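Local coordinates for protein putative conjugative transposon recombinase (Clostridium difficile, PDB 3G13) that probably binds DNA and carries out strand exchange during transposon recombination, the piece described here being its N-terminal resolvase-type domain, at residues Val8-Arg13 with Ala45-Asp50; Val79-Ile84 with Val108-Glu113; Arg89-Thr94 with Ser131-Glu136; Asp93-Val98 with Leu124-Leu129; Met100-Asn105 with Asn116-Asp121. All blocks are in the same frame, centred on the assembly; numbering follows the deposited sequence.

Interaction 1: Val8-Arg13 with Ala45-Asp50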
# COMPACT_ATOMS: atom_id res chain seq x y z
N VAL A 8 21.35 10.71 14.03
CA VAL A 8 20.69 10.70 12.73
C VAL A 8 21.58 10.04 11.68
O VAL A 8 22.74 10.41 11.51
CB VAL A 8 20.26 12.13 12.30
CG1 VAL A 8 19.49 12.10 10.96
CG2 VAL A 8 19.40 12.78 13.41
N ALA A 9 21.03 9.07 10.98
CA ALA A 9 21.72 8.48 9.82
C ALA A 9 21.01 8.81 8.50
O ALA A 9 19.86 9.30 8.50
CB ALA A 9 21.81 6.95 10.01
N ALA A 10 21.67 8.50 7.38
CA ALA A 10 21.01 8.54 6.06
C ALA A 10 21.30 7.25 5.36
O ALA A 10 22.42 6.75 5.45
CB ALA A 10 21.50 9.72 5.20
N TYR A 11 20.29 6.72 4.68
CA TYR A 11 20.48 5.60 3.75
C TYR A 11 20.34 6.00 2.29
O TYR A 11 19.32 6.56 1.88
CB TYR A 11 19.58 4.40 4.08
CG TYR A 11 19.93 3.28 3.13
CD1 TYR A 11 21.10 2.52 3.33
CD2 TYR A 11 19.17 3.05 1.97
CE1 TYR A 11 21.49 1.55 2.44
CE2 TYR A 11 19.54 2.04 1.08
CZ TYR A 11 20.72 1.30 1.33
OH TYR A 11 21.12 0.31 0.48
N CYS A 12 21.37 5.70 1.49
CA CYS A 12 21.44 6.14 0.09
C CYS A 12 21.52 4.99 -0.90
O CYS A 12 22.21 3.98 -0.65
CB CYS A 12 22.66 7.05 -0.15
SG CYS A 12 22.93 8.36 1.08
N ARG A 13 20.83 5.15 -2.03
CA ARG A 13 21.05 4.30 -3.19
C ARG A 13 21.89 5.12 -4.16
O ARG A 13 21.52 6.25 -4.49
CB ARG A 13 19.73 3.88 -3.84
CG ARG A 13 19.93 2.93 -5.01
CD ARG A 13 18.59 2.44 -5.54
NE ARG A 13 17.88 3.52 -6.24
CZ ARG A 13 16.58 3.55 -6.46
NH1 ARG A 13 15.80 2.56 -6.05
NH2 ARG A 13 16.07 4.58 -7.11
N ALA A 45 25.17 10.13 12.77
CA ALA A 45 25.65 8.79 13.10
C ALA A 45 26.55 8.36 11.94
O ALA A 45 27.77 8.29 12.11
CB ALA A 45 24.48 7.81 13.30
N ASP A 46 25.97 8.18 10.75
CA ASP A 46 26.75 7.78 9.61
C ASP A 46 25.92 7.92 8.35
O ASP A 46 24.70 8.17 8.39
CB ASP A 46 27.33 6.35 9.81
CG ASP A 46 28.59 6.08 8.96
OD1 ASP A 46 29.04 6.98 8.20
OD2 ASP A 46 29.07 4.93 9.00
N ILE A 47 26.59 7.81 7.23
CA ILE A 47 25.95 7.77 5.94
C ILE A 47 26.21 6.38 5.35
O ILE A 47 27.35 5.91 5.31
CB ILE A 47 26.40 8.94 5.05
CG1 ILE A 47 25.94 10.27 5.70
CG2 ILE A 47 25.87 8.76 3.58
CD1 ILE A 47 26.44 11.50 5.07
N TYR A 48 25.12 5.71 4.98
CA TYR A 48 25.14 4.34 4.51
C TYR A 48 24.70 4.37 3.07
O TYR A 48 23.78 5.11 2.72
CB TYR A 48 24.22 3.48 5.34
CG TYR A 48 24.55 3.45 6.82
CD1 TYR A 48 25.29 2.40 7.36
CD2 TYR A 48 24.11 4.47 7.67
CE1 TYR A 48 25.60 2.35 8.72
CE2 TYR A 48 24.42 4.45 9.05
CZ TYR A 48 25.17 3.38 9.56
OH TYR A 48 25.48 3.31 10.91
N ALA A 49 25.34 3.57 2.21
CA ALA A 49 25.10 3.67 0.79
C ALA A 49 25.45 2.37 0.05
O ALA A 49 26.52 1.79 0.26
CB ALA A 49 25.89 4.81 0.20
N ASP A 50 24.51 1.91 -0.78
CA ASP A 50 24.77 0.82 -1.71
C ASP A 50 24.52 1.27 -3.11
O ASP A 50 23.64 2.10 -3.36
CB ASP A 50 23.89 -0.40 -1.44
CG ASP A 50 24.15 -1.02 -0.09
OD1 ASP A 50 25.25 -1.56 0.15
OD2 ASP A 50 23.23 -0.98 0.73
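The rings of Y11 and Y48 stand on one face of the sheet and are used differently. Y11 meets D50 at its edge, OD2 lying in the ring plane, while F64 of helix 62-72 joins the same ring edge-to-face. Over one face of Y48, toward the rim, lies OD2 of D46 from the same strand, an oxygen that is salt-bridged to R66; at its edge, near the ring plane, are A10 O and A9 CB, the latter within 3.7 Å of Y48 CE2. The two tyrosines stand crosswise, with Y11 CD1 3.8 Å from Y48 CB. The phenol of Y11 donates to D50 in a very short bond, OH to OD2 2.5 Å, and the carboxylate is turned 53° from the ring. With CG anti to the backbone N (chi1 -176°), Y11 sends its hydroxyl down the strand to D50, two residues beyond its bridge partner Y48. On the other face C12 SG touches I47 CG2 at 3.9 Å. Between these layers, strands 6-14 and 42-51 run parallel, as expected of a beta-alpha-beta unit closed over helix 25-37; Y48 N to A10 O (2.9 Å) and C12 N to Y48 O (2.8 Å) are typical of its bonds. D50 OD2 also accepts from F64 N, and OD1 from D63 N, which implies a carboxylate fixed in rotation that ties the strand ends to the start of helix 62-72.

Interaction 2: Val79-Ile84 with Val108-Glu113. Unlike the reference sequence in segment 79-84: F80 (reference Ile).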
# COMPACT_ATOMS: atom_id res chain seq x y z
N VAL A 79 16.61 7.46 10.75
CA VAL A 79 17.21 7.29 9.42
C VAL A 79 16.48 8.04 8.33
O VAL A 79 15.29 7.81 8.11
CB VAL A 79 17.20 5.79 8.98
CG1 VAL A 79 17.99 5.61 7.66
CG2 VAL A 79 17.78 4.93 10.06
N PHE A 80 17.18 8.92 7.62
CA PHE A 80 16.65 9.55 6.43
C PHE A 80 16.84 8.63 5.23
O PHE A 80 17.89 7.98 5.08
CB PHE A 80 17.34 10.89 6.12
CG PHE A 80 16.84 12.04 6.96
CD1 PHE A 80 17.60 12.53 8.01
CD2 PHE A 80 15.59 12.61 6.71
CE1 PHE A 80 17.15 13.62 8.81
CE2 PHE A 80 15.11 13.70 7.49
CZ PHE A 80 15.89 14.19 8.55
N THR A 81 15.84 8.60 4.36
CA THR A 81 16.03 7.99 3.06
C THR A 81 15.11 8.65 2.04
O THR A 81 14.03 9.11 2.40
CB THR A 81 15.92 6.42 3.13
OG1 THR A 81 16.51 5.88 1.96
CG2 THR A 81 14.47 5.94 3.27
N LYS A 82 15.52 8.71 0.77
CA LYS A 82 14.84 9.58 -0.17
C LYS A 82 13.42 9.10 -0.45
O LYS A 82 12.50 9.90 -0.54
CB LYS A 82 15.65 9.75 -1.47
CG LYS A 82 14.92 10.63 -2.54
CD LYS A 82 15.84 11.19 -3.66
CE LYS A 82 15.03 11.88 -4.77
NZ LYS A 82 14.28 13.08 -4.24
N SER A 83 13.24 7.79 -0.52
CA SER A 83 11.95 7.25 -0.96
C SER A 83 11.81 5.83 -0.45
O SER A 83 12.80 5.14 -0.15
CB SER A 83 11.87 7.24 -2.51
OG SER A 83 12.78 6.28 -3.01
N ILE A 84 10.57 5.36 -0.37
CA ILE A 84 10.31 3.96 -0.07
C ILE A 84 11.03 3.00 -1.06
O ILE A 84 11.53 1.95 -0.65
CB ILE A 84 8.75 3.68 -0.05
CG1 ILE A 84 8.14 4.26 1.25
CG2 ILE A 84 8.48 2.19 -0.13
CD1 ILE A 84 6.62 4.56 1.21
N VAL A 108 12.09 6.06 10.65
CA VAL A 108 12.58 6.33 9.31
C VAL A 108 11.85 7.56 8.81
O VAL A 108 10.64 7.74 9.05
CB VAL A 108 12.35 5.12 8.34
CG1 VAL A 108 12.82 5.48 6.89
CG2 VAL A 108 13.04 3.92 8.87
N TYR A 109 12.60 8.46 8.17
CA TYR A 109 11.97 9.58 7.51
C TYR A 109 12.14 9.43 6.00
O TYR A 109 13.25 9.58 5.48
CB TYR A 109 12.48 10.98 8.01
CG TYR A 109 11.54 12.06 7.49
CD1 TYR A 109 10.46 12.47 8.24
CD2 TYR A 109 11.72 12.63 6.23
CE1 TYR A 109 9.56 13.40 7.77
CE2 TYR A 109 10.80 13.57 5.72
CZ TYR A 109 9.74 13.95 6.51
OH TYR A 109 8.83 14.87 6.05
N PHE A 110 11.01 9.16 5.32
CA PHE A 110 10.93 9.05 3.87
C PHE A 110 10.75 10.46 3.32
O PHE A 110 9.71 11.07 3.50
CB PHE A 110 9.72 8.15 3.49
CG PHE A 110 9.91 6.72 3.87
CD1 PHE A 110 10.93 5.95 3.28
CD2 PHE A 110 9.08 6.12 4.82
CE1 PHE A 110 11.11 4.61 3.64
CE2 PHE A 110 9.25 4.79 5.16
CZ PHE A 110 10.24 4.03 4.57
N GLU A 111 11.79 10.98 2.68
CA GLU A 111 11.82 12.38 2.30
C GLU A 111 10.79 12.72 1.21
O GLU A 111 10.08 13.72 1.33
CB GLU A 111 13.24 12.82 1.87
CG GLU A 111 14.34 12.49 2.91
CD GLU A 111 15.70 12.35 2.28
OE1 GLU A 111 16.42 11.38 2.58
OE2 GLU A 111 16.06 13.21 1.47
N ASP A 112 10.71 11.91 0.16
CA ASP A 112 9.79 12.23 -0.98
C ASP A 112 8.31 12.18 -0.54
O ASP A 112 7.51 13.07 -0.85
CB ASP A 112 9.99 11.25 -2.15
CG ASP A 112 11.28 11.55 -2.99
OD1 ASP A 112 11.96 12.59 -2.76
OD2 ASP A 112 11.59 10.71 -3.85
N GLU A 113 7.99 11.11 0.20
CA GLU A 113 6.63 10.85 0.69
C GLU A 113 6.27 11.73 1.89
O GLU A 113 5.10 11.92 2.16
CB GLU A 113 6.51 9.38 1.11
CG GLU A 113 6.63 8.37 -0.02
CD GLU A 113 8.08 8.00 -0.34
OE1 GLU A 113 9.01 8.66 0.21
OE2 GLU A 113 8.28 7.05 -1.13
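F110 meets I84 face-on, and the apolar part of the contact on this side of the sheet is organised around its ring. I84 CG1 sits over the centre of one face in a CH-pi contact, 3.7 Å from the ring centroid and 7° off the normal, while V108 CG1 covers the opposite face toward its rim. T81 lies alongside F110 and points the same way; its CG2, held between backbone N and carbonyl carbon, reaches F110 CD1 at 3.5 Å. F87 adds an edge-to-face ring. On the reverse of the sheet F80 leans obliquely on Y109, F80 CD2 lying 3.7 Å from Y109 CB, the ring planes 62° apart. Strands 78-81 and 107-110 run parallel, with T81 N to Y109 O at 3.0 Å. Past the strand ends the chains stay joined: D112 N bonds to K82 O at 2.8 Å, and K82, bent at its last torsion, brings NZ to 2.8 Å from D112 OD1 in a salt bridge on the syn lone pair. E113, bent at chi2, meets I84 N almost straight, OE2 at 2.9 Å, with the donor 34° out of the carboxylate plane. Since S83 is the N-cap of helix 84-87, that carboxylate lies at a helix start, whose dipole would probably favour its negative charge; S131 OG of the second subunit also bonds OE2, so one oxygen serves both the fold and the dimer.

Interaction 3: Arg89-Thr94 with Ser131-Glu136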
# COMPACT_ATOMS: atom_id res chain seq x y z
N ARG A 89 13.35 -3.27 -1.38
CA ARG A 89 13.15 -3.80 -2.71
C ARG A 89 11.70 -4.16 -2.99
O ARG A 89 11.26 -4.18 -4.15
CB ARG A 89 14.03 -5.03 -2.88
CG ARG A 89 15.48 -4.64 -3.12
CD ARG A 89 16.45 -5.73 -2.69
NE ARG A 89 17.76 -5.50 -3.29
CZ ARG A 89 18.81 -6.30 -3.13
NH1 ARG A 89 18.72 -7.39 -2.36
NH2 ARG A 89 19.96 -6.00 -3.73
N ASN A 90 10.95 -4.43 -1.92
CA ASN A 90 9.55 -4.83 -2.06
C ASN A 90 8.75 -4.47 -0.83
O ASN A 90 9.32 -4.05 0.17
CB ASN A 90 9.45 -6.34 -2.36
CG ASN A 90 10.13 -7.18 -1.31
OD1 ASN A 90 9.94 -6.98 -0.12
ND2 ASN A 90 10.94 -8.15 -1.75
N THR A 91 7.44 -4.70 -0.90
CA THR A 91 6.53 -4.39 0.20
C THR A 91 6.84 -5.15 1.49
O THR A 91 6.89 -4.55 2.56
CB THR A 91 5.07 -4.60 -0.24
OG1 THR A 91 4.80 -3.70 -1.33
CG2 THR A 91 4.10 -4.26 0.90
N LEU A 92 7.06 -6.47 1.36
CA LEU A 92 7.36 -7.31 2.51
C LEU A 92 8.63 -6.88 3.28
O LEU A 92 8.64 -6.89 4.52
CB LEU A 92 7.45 -8.78 2.09
CG LEU A 92 6.08 -9.44 1.92
CD1 LEU A 92 6.27 -10.86 1.38
CD2 LEU A 92 5.35 -9.49 3.26
N ASP A 93 9.67 -6.51 2.56
CA ASP A 93 10.91 -6.03 3.20
C ASP A 93 10.71 -4.66 3.81
O ASP A 93 11.26 -4.38 4.88
CB ASP A 93 12.09 -5.98 2.22
CG ASP A 93 12.64 -7.37 1.88
OD1 ASP A 93 12.31 -8.33 2.62
OD2 ASP A 93 13.39 -7.49 0.88
N THR A 94 9.94 -3.80 3.13
CA THR A 94 9.63 -2.45 3.68
C THR A 94 8.97 -2.59 5.05
O THR A 94 9.37 -1.92 6.02
CB THR A 94 8.72 -1.60 2.73
OG1 THR A 94 9.26 -1.53 1.40
CG2 THR A 94 8.57 -0.19 3.27
N SER A 131 -1.89 -4.47 3.87
CA SER A 131 -2.98 -4.85 2.97
C SER A 131 -2.45 -5.11 1.57
O SER A 131 -2.84 -6.06 0.93
CB SER A 131 -4.09 -3.79 2.93
OG SER A 131 -4.92 -3.97 4.06
N VAL A 132 -1.54 -4.24 1.13
CA VAL A 132 -0.85 -4.42 -0.14
C VAL A 132 -0.08 -5.75 -0.19
O VAL A 132 -0.22 -6.49 -1.14
CB VAL A 132 0.07 -3.23 -0.44
CG1 VAL A 132 0.94 -3.51 -1.63
CG2 VAL A 132 -0.76 -1.95 -0.72
N ALA A 133 0.71 -6.04 0.84
CA ALA A 133 1.50 -7.28 0.92
C ALA A 133 0.64 -8.56 0.95
O ALA A 133 1.02 -9.57 0.37
CB ALA A 133 2.44 -7.25 2.11
N GLN A 134 -0.50 -8.52 1.64
CA GLN A 134 -1.41 -9.68 1.68
C GLN A 134 -1.94 -9.98 0.27
O GLN A 134 -1.97 -11.13 -0.15
CB GLN A 134 -2.59 -9.44 2.64
CG GLN A 134 -3.58 -10.63 2.76
CD GLN A 134 -2.93 -11.92 3.29
OE1 GLN A 134 -1.97 -11.87 4.06
NE2 GLN A 134 -3.46 -13.07 2.88
N GLN A 135 -2.34 -8.94 -0.44
CA GLN A 135 -2.82 -9.07 -1.82
C GLN A 135 -1.70 -9.57 -2.78
O GLN A 135 -1.97 -10.39 -3.66
CB GLN A 135 -3.37 -7.75 -2.29
CG GLN A 135 -3.90 -7.73 -3.69
CD GLN A 135 -4.64 -6.46 -4.01
OE1 GLN A 135 -4.04 -5.38 -4.12
NE2 GLN A 135 -5.96 -6.58 -4.23
N GLU A 136 -0.49 -9.04 -2.63
CA GLU A 136 0.63 -9.46 -3.46
C GLU A 136 0.93 -10.95 -3.22
O GLU A 136 1.18 -11.67 -4.16
CB GLU A 136 1.90 -8.67 -3.16
CG GLU A 136 1.89 -7.20 -3.58
CD GLU A 136 3.15 -6.47 -3.08
OE1 GLU A 136 3.86 -7.03 -2.22
OE2 GLU A 136 3.42 -5.35 -3.53
O HOH W 1 6.15 -5.23 -3.62
O HOH W 2 6.54 -7.82 -1.41
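T91 and E136 come together through their first torsions. T91 has OG1 anti to the carbonyl carbon (chi1 -62°), which leaves CG2 anti to the backbone N, sends the methyl onto A133 CB at 3.6 Å and leaves OG1 facing E136. E136, its CG opposite the carbonyl carbon (chi1 -69°) and its chain extended beyond, reaches obliquely across to the first turn of the helix. Its carboxylate grips that turn through two waters: one accepts from T91 N and donates to E136 OE2 at 2.7 Å, the other accepts from L92 N and donates to E136 OE1 at 2.9 Å. Each oxygen thus serves one backbone N-H by proxy. N90, the N-cap, takes the next, D93 N to N90 OD1 being 2.7 Å and nearly straight on to the side-chain carbonyl. A negative group at a helix start is probably favoured by the helix dipole. L92 CD2 closes the apolar side at 3.8 Å from A133 CB. The contact sets the beginning of helix 91-102 against the middle of the long helix 120-150, with L129 and V137 of that helix flanking it, and V132 of the second subunit packs on T91.

Interaction 4: Asp93-Val98 with Leu124-Leu129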
# COMPACT_ATOMS: atom_id res chain seq x y z
N ASP A 93 9.67 -6.51 2.56
CA ASP A 93 10.91 -6.03 3.20
C ASP A 93 10.71 -4.66 3.81
O ASP A 93 11.26 -4.38 4.88
CB ASP A 93 12.09 -5.98 2.22
CG ASP A 93 12.64 -7.37 1.88
OD1 ASP A 93 12.31 -8.33 2.62
OD2 ASP A 93 13.39 -7.49 0.88
N THR A 94 9.94 -3.80 3.13
CA THR A 94 9.63 -2.45 3.68
C THR A 94 8.97 -2.59 5.05
O THR A 94 9.37 -1.92 6.02
CB THR A 94 8.72 -1.60 2.73
OG1 THR A 94 9.26 -1.53 1.40
CG2 THR A 94 8.57 -0.19 3.27
N LEU A 95 7.97 -3.47 5.13
CA LEU A 95 7.30 -3.82 6.38
C LEU A 95 8.24 -4.31 7.44
O LEU A 95 8.25 -3.80 8.57
CB LEU A 95 6.24 -4.92 6.13
CG LEU A 95 4.92 -4.44 5.54
CD1 LEU A 95 4.04 -5.66 5.11
CD2 LEU A 95 4.23 -3.57 6.62
N LYS A 96 9.02 -5.33 7.08
CA LYS A 96 9.95 -5.97 8.00
C LYS A 96 10.88 -4.92 8.64
O LYS A 96 11.00 -4.86 9.86
CB LYS A 96 10.78 -7.01 7.22
CG LYS A 96 11.98 -7.62 7.92
CD LYS A 96 12.63 -8.67 7.01
CE LYS A 96 14.07 -8.99 7.43
NZ LYS A 96 14.16 -9.74 8.72
N TYR A 97 11.57 -4.15 7.81
CA TYR A 97 12.58 -3.24 8.34
C TYR A 97 11.98 -2.01 9.00
O TYR A 97 12.52 -1.52 10.01
CB TYR A 97 13.59 -2.86 7.26
CG TYR A 97 14.41 -4.07 6.82
CD1 TYR A 97 15.23 -4.74 7.73
CD2 TYR A 97 14.38 -4.51 5.48
CE1 TYR A 97 15.99 -5.86 7.33
CE2 TYR A 97 15.15 -5.64 5.08
CZ TYR A 97 15.94 -6.29 6.02
OH TYR A 97 16.70 -7.38 5.65
N VAL A 98 10.86 -1.50 8.49
CA VAL A 98 10.22 -0.38 9.19
C VAL A 98 9.76 -0.83 10.60
O VAL A 98 10.05 -0.17 11.59
CB VAL A 98 9.08 0.25 8.40
CG1 VAL A 98 8.26 1.21 9.33
CG2 VAL A 98 9.63 0.98 7.15
N LEU A 124 -0.53 4.47 9.62
CA LEU A 124 -1.33 4.25 8.42
C LEU A 124 -0.48 3.67 7.26
O LEU A 124 -0.97 2.88 6.50
CB LEU A 124 -2.05 5.52 7.99
CG LEU A 124 -3.27 5.36 7.06
CD1 LEU A 124 -4.36 4.45 7.73
CD2 LEU A 124 -3.80 6.74 6.65
N LEU A 125 0.77 4.11 7.13
CA LEU A 125 1.69 3.54 6.13
C LEU A 125 1.74 2.04 6.29
O LEU A 125 1.54 1.29 5.32
CB LEU A 125 3.09 4.18 6.23
CG LEU A 125 4.24 3.46 5.52
CD1 LEU A 125 4.07 3.67 4.04
CD2 LEU A 125 5.59 4.06 5.99
N LEU A 126 1.94 1.59 7.53
CA LEU A 126 2.10 0.17 7.84
C LEU A 126 0.81 -0.63 7.63
O LEU A 126 0.87 -1.79 7.16
CB LEU A 126 2.61 0.02 9.27
CG LEU A 126 4.06 0.49 9.50
CD1 LEU A 126 4.35 0.34 10.98
CD2 LEU A 126 5.09 -0.33 8.64
N VAL A 127 -0.33 -0.02 7.94
CA VAL A 127 -1.64 -0.62 7.66
C VAL A 127 -1.81 -0.85 6.16
O VAL A 127 -2.21 -1.94 5.73
CB VAL A 127 -2.83 0.25 8.25
CG1 VAL A 127 -4.15 -0.10 7.57
CG2 VAL A 127 -3.00 0.03 9.75
N VAL A 128 -1.50 0.18 5.35
CA VAL A 128 -1.65 0.14 3.89
C VAL A 128 -0.68 -0.88 3.29
O VAL A 128 -1.07 -1.69 2.46
CB VAL A 128 -1.46 1.53 3.19
CG1 VAL A 128 -1.43 1.38 1.67
CG2 VAL A 128 -2.59 2.49 3.55
N LEU A 129 0.58 -0.85 3.72
CA LEU A 129 1.57 -1.85 3.28
C LEU A 129 1.18 -3.29 3.65
O LEU A 129 1.45 -4.18 2.87
CB LEU A 129 2.96 -1.57 3.82
CG LEU A 129 3.63 -0.25 3.42
CD1 LEU A 129 5.05 -0.17 3.99
CD2 LEU A 129 3.61 -0.10 1.93
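L95 and L129 pass one another pointing opposite ways, and their interdigitation sets the shape of this helix pair. The bump is L95 CD2, which enters the hollow between successive turns of helix 120-150: L129 CB closes it on one side at 3.7 Å, and L126 on the other, CD2 to CD2 at 3.9 Å. The second branch, L95 CD1, rests on the backbone of L129, 3.7 Å from its O. L126 returns the favour, its CD2 filling the groove between L95 and V98, where V98 CG1 comes to 3.6 Å. CG1 of V98 stands anti to the backbone N (chi1 168°), which aims it at L126. At the far end of the patch T94 meets L129 crosswise, methyl CG2 against CD1 at 3.6 Å. The segments 93-98 and 124-129 run roughly antiparallel, at 144°, their axes 10.2 Å apart at closest approach. F110 of the sheet packs on V98, and A133, further along the long helix, on L95. No hydrogen bond spans the two segments. T94 keeps its hydroxyl for N90 O and for Q135 of the second subunit, so cohesion between these segments rests on burial and close apolar fit.

Interaction 5: Met100-Asn105 with Asn116-Asp121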
# COMPACT_ATOMS: atom_id res chain seq x y z
N MSE A 100 10.87 -3.41 12.41
CA MSE A 100 12.03 -3.75 13.25
C MSE A 100 12.63 -2.48 13.89
O MSE A 100 13.02 -2.46 15.06
CB MSE A 100 13.09 -4.46 12.40
CG MSE A 100 14.30 -4.99 13.12
SE MSE A 100 15.56 -5.73 11.78
CE MSE A 100 14.41 -6.97 10.83
N LEU A 101 12.75 -1.43 13.09
CA LEU A 101 13.18 -0.13 13.61
C LEU A 101 12.13 0.41 14.62
O LEU A 101 12.47 0.82 15.71
CB LEU A 101 13.46 0.85 12.44
CG LEU A 101 14.93 0.85 11.92
CD1 LEU A 101 15.54 -0.54 11.87
CD2 LEU A 101 15.13 1.52 10.57
N LYS A 102 10.85 0.37 14.25
CA LYS A 102 9.78 0.96 15.08
C LYS A 102 9.72 0.33 16.50
O LYS A 102 9.50 1.03 17.48
CB LYS A 102 8.43 0.83 14.35
CG LYS A 102 7.23 1.46 15.07
CD LYS A 102 6.04 1.64 14.13
CE LYS A 102 4.86 2.40 14.79
NZ LYS A 102 4.20 3.39 13.81
N GLU A 103 9.92 -0.99 16.60
CA GLU A 103 9.88 -1.69 17.88
C GLU A 103 10.98 -1.20 18.82
O GLU A 103 10.88 -1.36 20.06
CB GLU A 103 10.01 -3.21 17.65
CG GLU A 103 8.78 -3.82 16.96
CD GLU A 103 9.01 -5.23 16.39
OE1 GLU A 103 8.12 -5.70 15.62
OE2 GLU A 103 10.07 -5.86 16.72
N ARG A 104 12.02 -0.61 18.22
CA ARG A 104 13.15 -0.04 18.96
C ARG A 104 13.11 1.49 19.04
O ARG A 104 14.09 2.12 19.47
CB ARG A 104 14.47 -0.57 18.41
CG ARG A 104 14.83 -1.91 19.07
CD ARG A 104 15.19 -2.94 18.06
NE ARG A 104 15.64 -4.22 18.65
CZ ARG A 104 16.75 -4.41 19.38
NH1 ARG A 104 17.57 -3.39 19.67
NH2 ARG A 104 17.05 -5.63 19.82
N ASN A 105 11.95 2.06 18.69
CA ASN A 105 11.69 3.52 18.73
C ASN A 105 12.64 4.29 17.80
O ASN A 105 13.09 5.41 18.13
CB ASN A 105 11.79 4.09 20.16
CG ASN A 105 10.86 3.39 21.13
OD1 ASN A 105 9.64 3.38 20.95
ND2 ASN A 105 11.44 2.80 22.19
N ASN A 116 7.27 10.26 8.60
CA ASN A 116 8.07 9.75 9.72
C ASN A 116 7.32 8.54 10.22
O ASN A 116 6.13 8.64 10.54
CB ASN A 116 8.21 10.80 10.84
CG ASN A 116 8.95 10.27 12.09
OD1 ASN A 116 8.59 9.23 12.65
ND2 ASN A 116 9.95 11.03 12.56
N THR A 117 7.99 7.40 10.27
CA THR A 117 7.29 6.12 10.49
C THR A 117 6.73 5.97 11.93
O THR A 117 5.92 5.07 12.18
CB THR A 117 8.22 4.92 10.19
OG1 THR A 117 9.43 5.07 10.98
CG2 THR A 117 8.54 4.85 8.69
N LEU A 118 7.11 6.87 12.83
CA LEU A 118 6.60 6.79 14.22
C LEU A 118 5.32 7.60 14.47
O LEU A 118 4.75 7.51 15.55
CB LEU A 118 7.71 7.17 15.24
CG LEU A 118 9.00 6.35 15.19
CD1 LEU A 118 9.92 6.76 16.35
CD2 LEU A 118 8.73 4.83 15.22
N THR A 119 4.87 8.35 13.46
CA THR A 119 3.66 9.20 13.58
C THR A 119 2.41 8.32 13.31
O THR A 119 2.52 7.14 12.96
CB THR A 119 3.69 10.40 12.60
OG1 THR A 119 3.67 9.93 11.23
CG2 THR A 119 4.93 11.31 12.84
N MSE A 120 1.23 8.90 13.48
CA MSE A 120 0.00 8.22 13.08
C MSE A 120 -0.03 8.00 11.56
O MSE A 120 -0.58 7.01 11.09
CB MSE A 120 -1.23 9.00 13.53
CG MSE A 120 -1.43 9.00 15.01
SE MSE A 120 -3.18 9.88 15.31
CE MSE A 120 -4.39 8.39 14.82
N ASP A 121 0.59 8.90 10.80
CA ASP A 121 0.78 8.66 9.36
C ASP A 121 1.69 7.45 9.08
O ASP A 121 1.44 6.72 8.12
CB ASP A 121 1.28 9.90 8.61
CG ASP A 121 0.16 10.91 8.32
OD1 ASP A 121 -1.03 10.63 8.59
OD2 ASP A 121 0.47 11.98 7.78
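A Schellman motif at the C-terminal end of helix 91-102 and an Asx turn leading into helix 120-150 are brought together by K102 and L118. K102 NZ donates to T117 O at 2.9 Å, the nitrogen lying in the carbonyl plane. K102 starts with CG anti to its backbone N (chi1 -177°) and stays extended until the last torsion, so its aliphatic part runs alongside L118, the two pointing opposite ways with K102 CG 3.7 Å from L118 CD2. The other branch of L118 turns to the helix end, CD1 lying 3.9 Å from N105 O. In the fold, this is the point where the beta-alpha-beta crossover from strand 78-81 through helix 91-102 turns back into strand 107-110, while the chain leaving the antiparallel edge strand 115-116 begins the long helix. Both ends are internally braced. N105, with positive phi, is the C-prime residue: N105 N bonds K102 O at 2.9 Å, and I106 N bonds L101 O. In segment 116-121, L118 N bonds N116 OD1 at 2.8 Å, which defines the Asx turn, and N116 O accepts twice, from T119 N and from T119 OG1, the latter at 2.9 Å. That hydroxyl also caps G122 N, as befits the N-cap of helix 120-150. T117 OG1 is engaged by V108 N on the sheet, and E123 and L126 of the long helix also touch K102.

How the interactions relate
Interactions 1 and 2 belong to the parallel part of one mixed sheet and meet through backbone bonds between strands 6-14 and 78-81; both are partly buried and combine strand pairing with carboxylates that reach helix starts. Interactions 3, 4 and 5 all hold helix 91-102 against the element around helix 120-150, but their chemistry changes along it: water bridges at the helix start in 3 and wholly apolar interlocking in 4, both buried, then a lysine-carbonyl bond at the surface in 5. Interaction 4 joins helices to sheet, its V98 and L125 packing on F110 of interaction 2, whereas T117 of interaction 5 bonds V108. All five reach the second subunit, 1 and 5 through a single residue each.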